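Local coordinates for protein inulin fructotransferase (Bacillus sp. snu-7, PDB 2INV) that catalyses the breakdown of inulin by intramolecular fructosyl transfer, releasing a cyclic difructose anhydride from the chain end, at residues Ala293-Arg298 with Leu333-Val338; Val338-Ile343 with Val369-Ser374; Gly357-Val362 with Ser382-Lys387. All coordinates share one frame; numbering follows the deposited sequence.

Contact 1. Residues Ala293-Arg298 with Leu333-Val338; sequences ANHIRR and LFAYNV
Ile296 lays its CD1 methyl over one face of the Phe334 ring, 4.0 Å from the ring centroid and 29° off the normal. The two residues are parallel neighbours on successive coils of a right-handed parallel beta-helix; their side chains share a face and pack side by side from coil to coil, and Phe334 continues the apolar layer onto Val320 and Ile353. Backbone bonds from Leu333 N to Asn294 O, Ile296 N to Leu333 O, Ala335 N to Ile296 O and Asn337 N to Arg298 O fix the register.

The face bearing His295, Leu333 and Ala335 meets the second subunit, where His295 NE2 is hydrogen-bonded to Glu288 O of that chain. Ala335 O is gripped twice, by Arg298 N at 2.9 Å and by Arg297 NH1 at 3.2 Å. These donors approach opposite faces of the carbonyl plane; the guanidinium N-H stands over that plane rather than entering along it.

On the other face Arg298 starts with CG anti to its N (chi1 166°), so that CG runs alongside the Tyr336 ring, 3.4 Å from CD2. The guanidinium then stands steeply to that ring, planes 78° apart. Asp315 takes both the salt bridge from Arg298 NH1 and the Tyr336 hydroxyl. Val338 CG2 lies 3.6 Å above the centre of the Arg298 guanidinium and also over the rim of the Tyr336 ring face.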
loop_
_atom_site.group_PDB
_atom_site.type_symbol
_atom_site.label_atom_id
_atom_site.label_comp_id
_atom_site.label_asym_id
_atom_site.label_seq_id
_atom_site.Cartn_x
_atom_site.Cartn_y
_atom_site.Cartn_z
ATOM N N ALA A 293 8.451 3.897 -12.958
ATOM C CA ALA A 293 7.505 2.786 -12.898
ATOM C C ALA A 293 6.037 3.216 -12.865
ATOM O O ALA A 293 5.221 2.600 -12.172
ATOM C CB ALA A 293 7.813 1.922 -11.684
ATOM N N ASN A 294 5.696 4.252 -13.623
ATOM C CA ASN A 294 4.320 4.743 -13.669
ATOM C C ASN A 294 3.722 4.526 -15.052
ATOM O O ASN A 294 4.430 4.572 -16.060
ATOM C CB ASN A 294 4.267 6.248 -13.379
ATOM C CG ASN A 294 4.775 6.600 -11.999
ATOM O OD1 ASN A 294 4.129 6.315 -10.987
ATOM N ND2 ASN A 294 5.952 7.213 -11.949
ATOM N N HIS A 295 2.417 4.288 -15.102
ATOM C CA HIS A 295 1.752 4.136 -16.388
ATOM C C HIS A 295 1.055 5.455 -16.643
ATOM O O HIS A 295 0.162 5.858 -15.897
ATOM C CB HIS A 295 0.722 3.014 -16.388
ATOM C CG HIS A 295 0.264 2.628 -17.760
ATOM N ND1 HIS A 295 -0.561 3.425 -18.524
ATOM C CD2 HIS A 295 0.456 1.494 -18.472
ATOM C CE1 HIS A 295 -0.866 2.793 -19.644
ATOM N NE2 HIS A 295 -0.261 1.619 -19.636
ATOM N N ILE A 296 1.477 6.125 -17.704
ATOM C CA ILE A 296 0.940 7.430 -18.047
ATOM C C ILE A 296 0.167 7.393 -19.357
ATOM O O ILE A 296 0.744 7.296 -20.437
ATOM C CB ILE A 296 2.101 8.431 -18.114
ATOM C CG1 ILE A 296 2.949 8.266 -16.846
ATOM C CG2 ILE A 296 1.585 9.853 -18.238
ATOM C CD1 ILE A 296 4.303 8.909 -16.902
ATOM N N ARG A 297 -1.153 7.462 -19.241
ATOM C CA ARG A 297 -2.038 7.413 -20.390
ATOM C C ARG A 297 -2.801 8.703 -20.618
ATOM O O ARG A 297 -3.595 9.145 -19.785
ATOM C CB ARG A 297 -3.010 6.233 -20.250
ATOM C CG ARG A 297 -4.416 6.484 -20.791
ATOM C CD ARG A 297 -4.407 6.734 -22.276
ATOM N NE ARG A 297 -5.354 5.877 -22.979
ATOM C CZ ARG A 297 -5.186 5.455 -24.229
ATOM N NH1 ARG A 297 -4.103 5.812 -24.915
ATOM N NH2 ARG A 297 -6.095 4.664 -24.792
ATOM N N ARG A 298 -2.544 9.294 -21.776
ATOM C CA ARG A 298 -3.192 10.525 -22.178
ATOM C C ARG A 298 -4.156 10.180 -23.305
ATOM O O ARG A 298 -3.801 9.423 -24.220
ATOM C CB ARG A 298 -2.143 11.522 -22.673
ATOM C CG ARG A 298 -2.700 12.714 -23.434
ATOM C CD ARG A 298 -3.621 13.542 -22.563
ATOM N NE ARG A 298 -4.732 14.082 -23.333
ATOM C CZ ARG A 298 -4.622 15.029 -24.260
ATOM N NH1 ARG A 298 -3.442 15.561 -24.542
ATOM N NH2 ARG A 298 -5.703 15.438 -24.909
ATOM N N LEU A 333 5.622 4.015 -18.806
ATOM C CA LEU A 333 4.988 3.621 -20.064
ATOM C C LEU A 333 3.960 4.680 -20.460
ATOM O O LEU A 333 2.984 4.900 -19.747
ATOM C CB LEU A 333 4.308 2.247 -19.929
ATOM C CG LEU A 333 3.948 1.519 -21.242
ATOM C CD1 LEU A 333 3.429 0.121 -20.933
ATOM C CD2 LEU A 333 2.914 2.304 -22.034
ATOM N N PHE A 334 4.199 5.336 -21.595
ATOM C CA PHE A 334 3.297 6.372 -22.088
ATOM C C PHE A 334 2.384 5.861 -23.202
ATOM O O PHE A 334 2.853 5.460 -24.266
ATOM C CB PHE A 334 4.083 7.573 -22.630
ATOM C CG PHE A 334 4.889 8.307 -21.593
ATOM C CD1 PHE A 334 6.076 7.768 -21.104
ATOM C CD2 PHE A 334 4.475 9.548 -21.123
ATOM C CE1 PHE A 334 6.841 8.451 -20.168
ATOM C CE2 PHE A 334 5.234 10.244 -20.181
ATOM C CZ PHE A 334 6.414 9.697 -19.706
ATOM N N ALA A 335 1.077 5.899 -22.960
ATOM C CA ALA A 335 0.086 5.466 -23.946
ATOM C C ALA A 335 -0.722 6.704 -24.314
ATOM O O ALA A 335 -1.571 7.161 -23.551
ATOM C CB ALA A 335 -0.820 4.401 -23.350
ATOM N N TYR A 336 -0.449 7.243 -25.493
ATOM C CA TYR A 336 -1.113 8.452 -25.953
ATOM C C TYR A 336 -2.023 8.220 -27.157
ATOM O O TYR A 336 -1.571 7.840 -28.244
ATOM C CB TYR A 336 -0.040 9.505 -26.254
ATOM C CG TYR A 336 -0.542 10.841 -26.725
ATOM C CD1 TYR A 336 -1.025 11.004 -28.023
ATOM C CD2 TYR A 336 -0.508 11.956 -25.889
ATOM C CE1 TYR A 336 -1.459 12.242 -28.479
ATOM C CE2 TYR A 336 -0.941 13.203 -26.337
ATOM C CZ TYR A 336 -1.413 13.338 -27.630
ATOM O OH TYR A 336 -1.839 14.562 -28.086
ATOM N N ASN A 337 -3.318 8.448 -26.948
ATOM C CA ASN A 337 -4.318 8.276 -28.000
ATOM C C ASN A 337 -5.201 9.521 -28.052
ATOM O O ASN A 337 -6.132 9.681 -27.251
ATOM C CB ASN A 337 -5.188 7.052 -27.713
ATOM C CG ASN A 337 -6.015 6.638 -28.899
ATOM O OD1 ASN A 337 -6.793 5.691 -28.823
ATOM N ND2 ASN A 337 -5.831 7.325 -30.012
ATOM N N VAL A 338 -4.899 10.405 -28.994
ATOM C CA VAL A 338 -5.643 11.640 -29.137
ATOM C C VAL A 338 -5.864 11.992 -30.607
ATOM O O VAL A 338 -4.941 11.948 -31.419
ATOM C CB VAL A 338 -4.898 12.803 -28.439
ATOM C CG1 VAL A 338 -5.643 14.120 -28.652
ATOM C CG2 VAL A 338 -4.768 12.513 -26.956
HETATM O O HOH W 1 -5.791 3.520 -27.541
#

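Contact 2. Residues Val338-Ile343 with Val369-Ser374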
loop_
_atom_site.group_PDB
_atom_site.type_symbol
_atom_site.label_atom_id
_atom_site.label_comp_id
_atom_site.label_asym_id
_atom_site.label_seq_id
_atom_site.Cartn_x
_atom_site.Cartn_y
_atom_site.Cartn_z
ATOM N N VAL A 338 -4.899 10.405 -28.994
ATOM C CA VAL A 338 -5.643 11.640 -29.137
ATOM C C VAL A 338 -5.864 11.992 -30.607
ATOM O O VAL A 338 -4.941 11.948 -31.419
ATOM C CB VAL A 338 -4.898 12.803 -28.439
ATOM C CG1 VAL A 338 -5.643 14.120 -28.652
ATOM C CG2 VAL A 338 -4.768 12.513 -26.956
ATOM N N PRO A 339 -7.119 12.294 -30.974
ATOM C CA PRO A 339 -7.517 12.667 -32.334
ATOM C C PRO A 339 -6.616 13.755 -32.920
ATOM O O PRO A 339 -6.399 14.794 -32.291
ATOM C CB PRO A 339 -8.949 13.153 -32.136
ATOM C CG PRO A 339 -9.465 12.180 -31.128
ATOM C CD PRO A 339 -8.307 11.994 -30.150
ATOM N N PRO A 340 -6.046 13.511 -34.111
ATOM C CA PRO A 340 -5.181 14.522 -34.724
ATOM C C PRO A 340 -5.799 15.907 -34.624
ATOM O O PRO A 340 -5.091 16.900 -34.411
ATOM C CB PRO A 340 -5.083 14.059 -36.166
ATOM C CG PRO A 340 -5.058 12.578 -36.026
ATOM C CD PRO A 340 -6.090 12.283 -34.929
ATOM N N ALA A 341 -7.125 15.948 -34.734
ATOM C CA ALA A 341 -7.883 17.188 -34.693
ATOM C C ALA A 341 -8.049 17.813 -33.315
ATOM O O ALA A 341 -8.508 18.952 -33.206
ATOM C CB ALA A 341 -9.251 16.958 -35.319
ATOM N N ASN A 342 -7.711 17.087 -32.261
ATOM C CA ASN A 342 -7.861 17.671 -30.947
ATOM C C ASN A 342 -6.496 18.095 -30.450
ATOM O O ASN A 342 -6.357 18.672 -29.365
ATOM C CB ASN A 342 -8.507 16.681 -29.990
ATOM C CG ASN A 342 -9.961 16.433 -30.318
ATOM O OD1 ASN A 342 -10.739 17.365 -30.518
ATOM N ND2 ASN A 342 -10.333 15.167 -30.383
ATOM N N ILE A 343 -5.494 17.845 -31.285
ATOM C CA ILE A 343 -4.130 18.181 -30.948
ATOM C C ILE A 343 -3.769 19.648 -31.155
ATOM O O ILE A 343 -3.818 20.198 -32.261
ATOM C CB ILE A 343 -3.170 17.260 -31.709
ATOM C CG1 ILE A 343 -3.430 15.812 -31.261
ATOM C CG2 ILE A 343 -1.724 17.652 -31.445
ATOM C CD1 ILE A 343 -2.663 14.768 -32.014
ATOM N N VAL A 369 3.820 4.990 -26.812
ATOM C CA VAL A 369 2.913 4.379 -27.758
ATOM C C VAL A 369 1.930 5.471 -28.093
ATOM O O VAL A 369 1.277 6.016 -27.204
ATOM C CB VAL A 369 2.127 3.210 -27.136
ATOM C CG1 VAL A 369 1.284 2.533 -28.204
ATOM C CG2 VAL A 369 3.078 2.227 -26.486
ATOM N N SER A 370 1.816 5.803 -29.366
ATOM C CA SER A 370 0.873 6.832 -29.734
ATOM C C SER A 370 0.373 6.644 -31.141
ATOM O O SER A 370 1.071 6.104 -32.007
ATOM C CB SER A 370 1.482 8.228 -29.553
ATOM O OG SER A 370 2.553 8.434 -30.445
ATOM N N ASP A 371 -0.852 7.106 -31.350
ATOM C CA ASP A 371 -1.518 6.999 -32.633
ATOM C C ASP A 371 -0.954 7.994 -33.641
ATOM O O ASP A 371 -1.240 7.900 -34.842
ATOM C CB ASP A 371 -3.014 7.248 -32.440
ATOM C CG ASP A 371 -3.303 8.644 -31.921
ATOM O OD1 ASP A 371 -4.343 9.233 -32.304
ATOM O OD2 ASP A 371 -2.489 9.153 -31.125
ATOM N N VAL A 372 -0.148 8.934 -33.159
ATOM C CA VAL A 372 0.412 9.932 -34.040
ATOM C C VAL A 372 1.900 10.110 -33.826
ATOM O O VAL A 372 2.447 9.701 -32.805
ATOM C CB VAL A 372 -0.274 11.292 -33.826
ATOM C CG1 VAL A 372 -1.752 11.189 -34.113
ATOM C CG2 VAL A 372 -0.051 11.760 -32.391
ATOM N N ALA A 373 2.553 10.712 -34.812
ATOM C CA ALA A 373 3.975 10.976 -34.712
ATOM C C ALA A 373 4.068 11.844 -33.467
ATOM O O ALA A 373 3.328 12.812 -33.327
ATOM C CB ALA A 373 4.461 11.742 -35.935
ATOM N N SER A 374 4.965 11.492 -32.557
ATOM C CA SER A 374 5.109 12.236 -31.316
ATOM C C SER A 374 6.561 12.385 -30.898
ATOM O O SER A 374 7.386 11.518 -31.192
ATOM C CB SER A 374 4.323 11.522 -30.213
ATOM O OG SER A 374 4.766 11.914 -28.924
#
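Val372 offers its carbonyl oxygen to the hydroxyl of Ser370, with OG 2.7 Å from Val372 O and in the carbonyl plane, while its side chain turns to Pro340 and Ile343. The bond braces the bend by which the chain leaves the end of strand 362-370, at a corner of the parallel beta-helix where two successive coils meet through loops. On the other segment, residues Pro339-Asn342 form a beta turn closed from Asn342 N to Pro339 O.

Each branch of Val372 has its own neighbour. CG1, set beside the backbone N (chi1 -60°), crosses the Pro340 ring at CG, 4.1 Å away; CG2 meets the Ile343 CD1 methyl tip to tip at 4.0 Å. Ile343 also packs on Tyr336 and Pro350.

The polar side of the contact is less comfortable. Asp371 points its carboxylate at Val338, whose N reaches OD2 in a weak, though straight, hydrogen bond of 3.5 Å. Two acceptors face each other here, which may raise the pKa of Asp371: its OD1 lies 2.9 Å from Val338 O.

Contact 3. Residues Gly357-Val362 with Ser382-Lys387; sequences GGDANV and STTHSK
In a corner of the right-handed parallel beta-helix, the turns Gly357-Val362 and Ser382-Lys387 lie stacked, one coil on the next. Ala360 and His385 both adopt left-handed backbone conformations (phi 65° and 50°), so the two chains bend at matching places. Backbone bonds hold them together on both sides of the bend: Thr384 N gives to Gly358 O, Ala360 N to Thr384 O at 3.0 Å, and Lys387 N to Asn361 O at 2.8 Å. CA-H...O contacts, among them Ala360 CA to His385 O, fill in between.

The main side-chain bond is made by Asp359. Its OD1 receives the Thr384 hydroxyl, OG1 lying 2.7 Å away on the anti side of the carboxylate and 21° out of its plane. The same oxygen crowds the imidazole of His385, 2.9 Å from CD2, with carboxylate and ring nearly perpendicular. Thr384 CB covers the centre of one face of that ring. A positive charge on the imidazole, if present, would probably be favoured by the nearby acid, although no hydrogen bond or salt bridge joins them.

Two waters complete the join. One accepts from Asn361 N and from Asn361 ND2, at 2.8 Å for the latter, and hydrogen-bonds to Ser386 OG, with a weak bond to Gly358 O. Asn361 also reaches back to the preceding coil, bonding Gly324 O through ND2 and Asn327 N through OD1. The second water links Ser382 O to Gly358 N.

Beyond the bend the strands resume, and Lys387 swings its amine to Pro410 O of the third subunit. Where its chain begins, Val362 CG2 lies across Lys387 CG at 4.1 Å.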
loop_
_atom_site.group_PDB
_atom_site.type_symbol
_atom_site.label_atom_id
_atom_site.label_comp_id
_atom_site.label_asym_id
_atom_site.label_seq_id
_atom_site.Cartn_x
_atom_site.Cartn_y
_atom_site.Cartn_z
ATOM N N GLY A 357 13.225 23.313 -18.339
ATOM C CA GLY A 357 14.415 24.031 -17.956
ATOM C C GLY A 357 15.049 23.224 -16.863
ATOM O O GLY A 357 14.408 22.359 -16.268
ATOM N N GLY A 358 16.308 23.489 -16.583
ATOM C CA GLY A 358 16.931 22.726 -15.536
ATOM C C GLY A 358 18.212 22.069 -15.975
ATOM O O GLY A 358 18.524 21.941 -17.168
ATOM N N ASP A 359 18.936 21.617 -14.967
ATOM C CA ASP A 359 20.215 20.991 -15.156
ATOM C C ASP A 359 20.259 19.538 -14.728
ATOM O O ASP A 359 19.661 19.149 -13.716
ATOM C CB ASP A 359 21.254 21.775 -14.368
ATOM C CG ASP A 359 22.637 21.218 -14.525
ATOM O OD1 ASP A 359 23.141 21.196 -15.666
ATOM O OD2 ASP A 359 23.218 20.799 -13.503
ATOM N N ALA A 360 20.965 18.740 -15.523
ATOM C CA ALA A 360 21.174 17.329 -15.221
ATOM C C ALA A 360 19.980 16.382 -15.209
ATOM O O ALA A 360 20.092 15.274 -14.679
ATOM C CB ALA A 360 21.891 17.223 -13.904
ATOM N N ASN A 361 18.851 16.766 -15.792
ATOM C CA ASN A 361 17.739 15.840 -15.767
ATOM C C ASN A 361 18.067 14.619 -16.598
ATOM O O ASN A 361 18.738 14.715 -17.629
ATOM C CB ASN A 361 16.460 16.533 -16.210
ATOM C CG ASN A 361 15.986 17.540 -15.187
ATOM O OD1 ASN A 361 15.499 17.172 -14.113
ATOM N ND2 ASN A 361 16.129 18.820 -15.509
ATOM N N VAL A 362 17.626 13.464 -16.111
ATOM C CA VAL A 362 17.892 12.199 -16.777
ATOM C C VAL A 362 16.596 11.501 -17.164
ATOM O O VAL A 362 15.716 11.289 -16.325
ATOM C CB VAL A 362 18.716 11.288 -15.856
ATOM C CG1 VAL A 362 18.960 9.943 -16.514
ATOM C CG2 VAL A 362 20.042 11.964 -15.520
ATOM N N SER A 382 16.676 25.979 -22.669
ATOM C CA SER A 382 17.149 26.445 -21.375
ATOM C C SER A 382 17.913 25.337 -20.678
ATOM O O SER A 382 18.865 25.594 -19.942
ATOM C CB SER A 382 15.976 26.878 -20.487
ATOM O OG SER A 382 15.322 28.019 -20.994
ATOM N N THR A 383 17.503 24.100 -20.928
ATOM C CA THR A 383 18.128 22.944 -20.302
ATOM C C THR A 383 19.617 22.789 -20.566
ATOM O O THR A 383 20.131 23.175 -21.612
ATOM C CB THR A 383 17.462 21.629 -20.756
ATOM O OG1 THR A 383 17.743 21.401 -22.145
ATOM C CG2 THR A 383 15.970 21.692 -20.540
ATOM N N THR A 384 20.299 22.217 -19.583
ATOM C CA THR A 384 21.720 21.952 -19.677
ATOM C C THR A 384 22.044 20.592 -19.093
ATOM O O THR A 384 21.416 20.135 -18.131
ATOM C CB THR A 384 22.578 22.980 -18.907
ATOM O OG1 THR A 384 22.245 22.940 -17.512
ATOM C CG2 THR A 384 22.373 24.375 -19.457
ATOM N N HIS A 385 23.023 19.952 -19.720
ATOM C CA HIS A 385 23.539 18.661 -19.304
ATOM C C HIS A 385 22.515 17.538 -19.055
ATOM O O HIS A 385 22.715 16.683 -18.195
ATOM C CB HIS A 385 24.425 18.906 -18.079
ATOM C CG HIS A 385 25.278 20.131 -18.207
ATOM N ND1 HIS A 385 25.926 20.468 -19.376
ATOM C CD2 HIS A 385 25.557 21.126 -17.327
ATOM C CE1 HIS A 385 26.562 21.615 -19.213
ATOM N NE2 HIS A 385 26.356 22.033 -17.980
ATOM N N SER A 386 21.431 17.534 -19.834
ATOM C CA SER A 386 20.378 16.514 -19.724
ATOM C C SER A 386 20.865 15.205 -20.339
ATOM O O SER A 386 21.825 15.201 -21.113
ATOM C CB SER A 386 19.105 16.953 -20.461
ATOM O OG SER A 386 18.690 18.250 -20.072
ATOM N N LYS A 387 20.207 14.100 -19.989
ATOM C CA LYS A 387 20.570 12.781 -20.513
ATOM C C LYS A 387 19.318 12.039 -20.968
ATOM O O LYS A 387 18.355 11.911 -20.203
ATOM C CB LYS A 387 21.247 11.921 -19.439
ATOM C CG LYS A 387 22.449 12.546 -18.765
ATOM C CD LYS A 387 23.723 12.288 -19.533
ATOM C CE LYS A 387 24.926 12.673 -18.683
ATOM N NZ LYS A 387 26.183 12.654 -19.472
HETATM O O HOH W 2 18.045 19.130 -17.572
HETATM O O HOH W 3 18.024 25.990 -17.339
#

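Followed from the N terminus, the chain passes strand 285-299, loops out and returns at strand 328-337, where contact 1 closes a connection of about one coil. Contact 2 opens at once, since Val338 belongs to both, and closes the passage from Val338 through strands 351-357 and 362-370; a probable hydrogen bond between Tyr336 N and Val369 O also joins contacts 1 and 2. Contact 3 closes the coil from 357-362 to 382-387 and crosses contact 2: 357-362 falls inside the loop that 369-374 closes, and 382-387 lies beyond it. Their centres are about 26 Å apart, at different corners of the helix. Together they tie four successive passes near the C-terminal end.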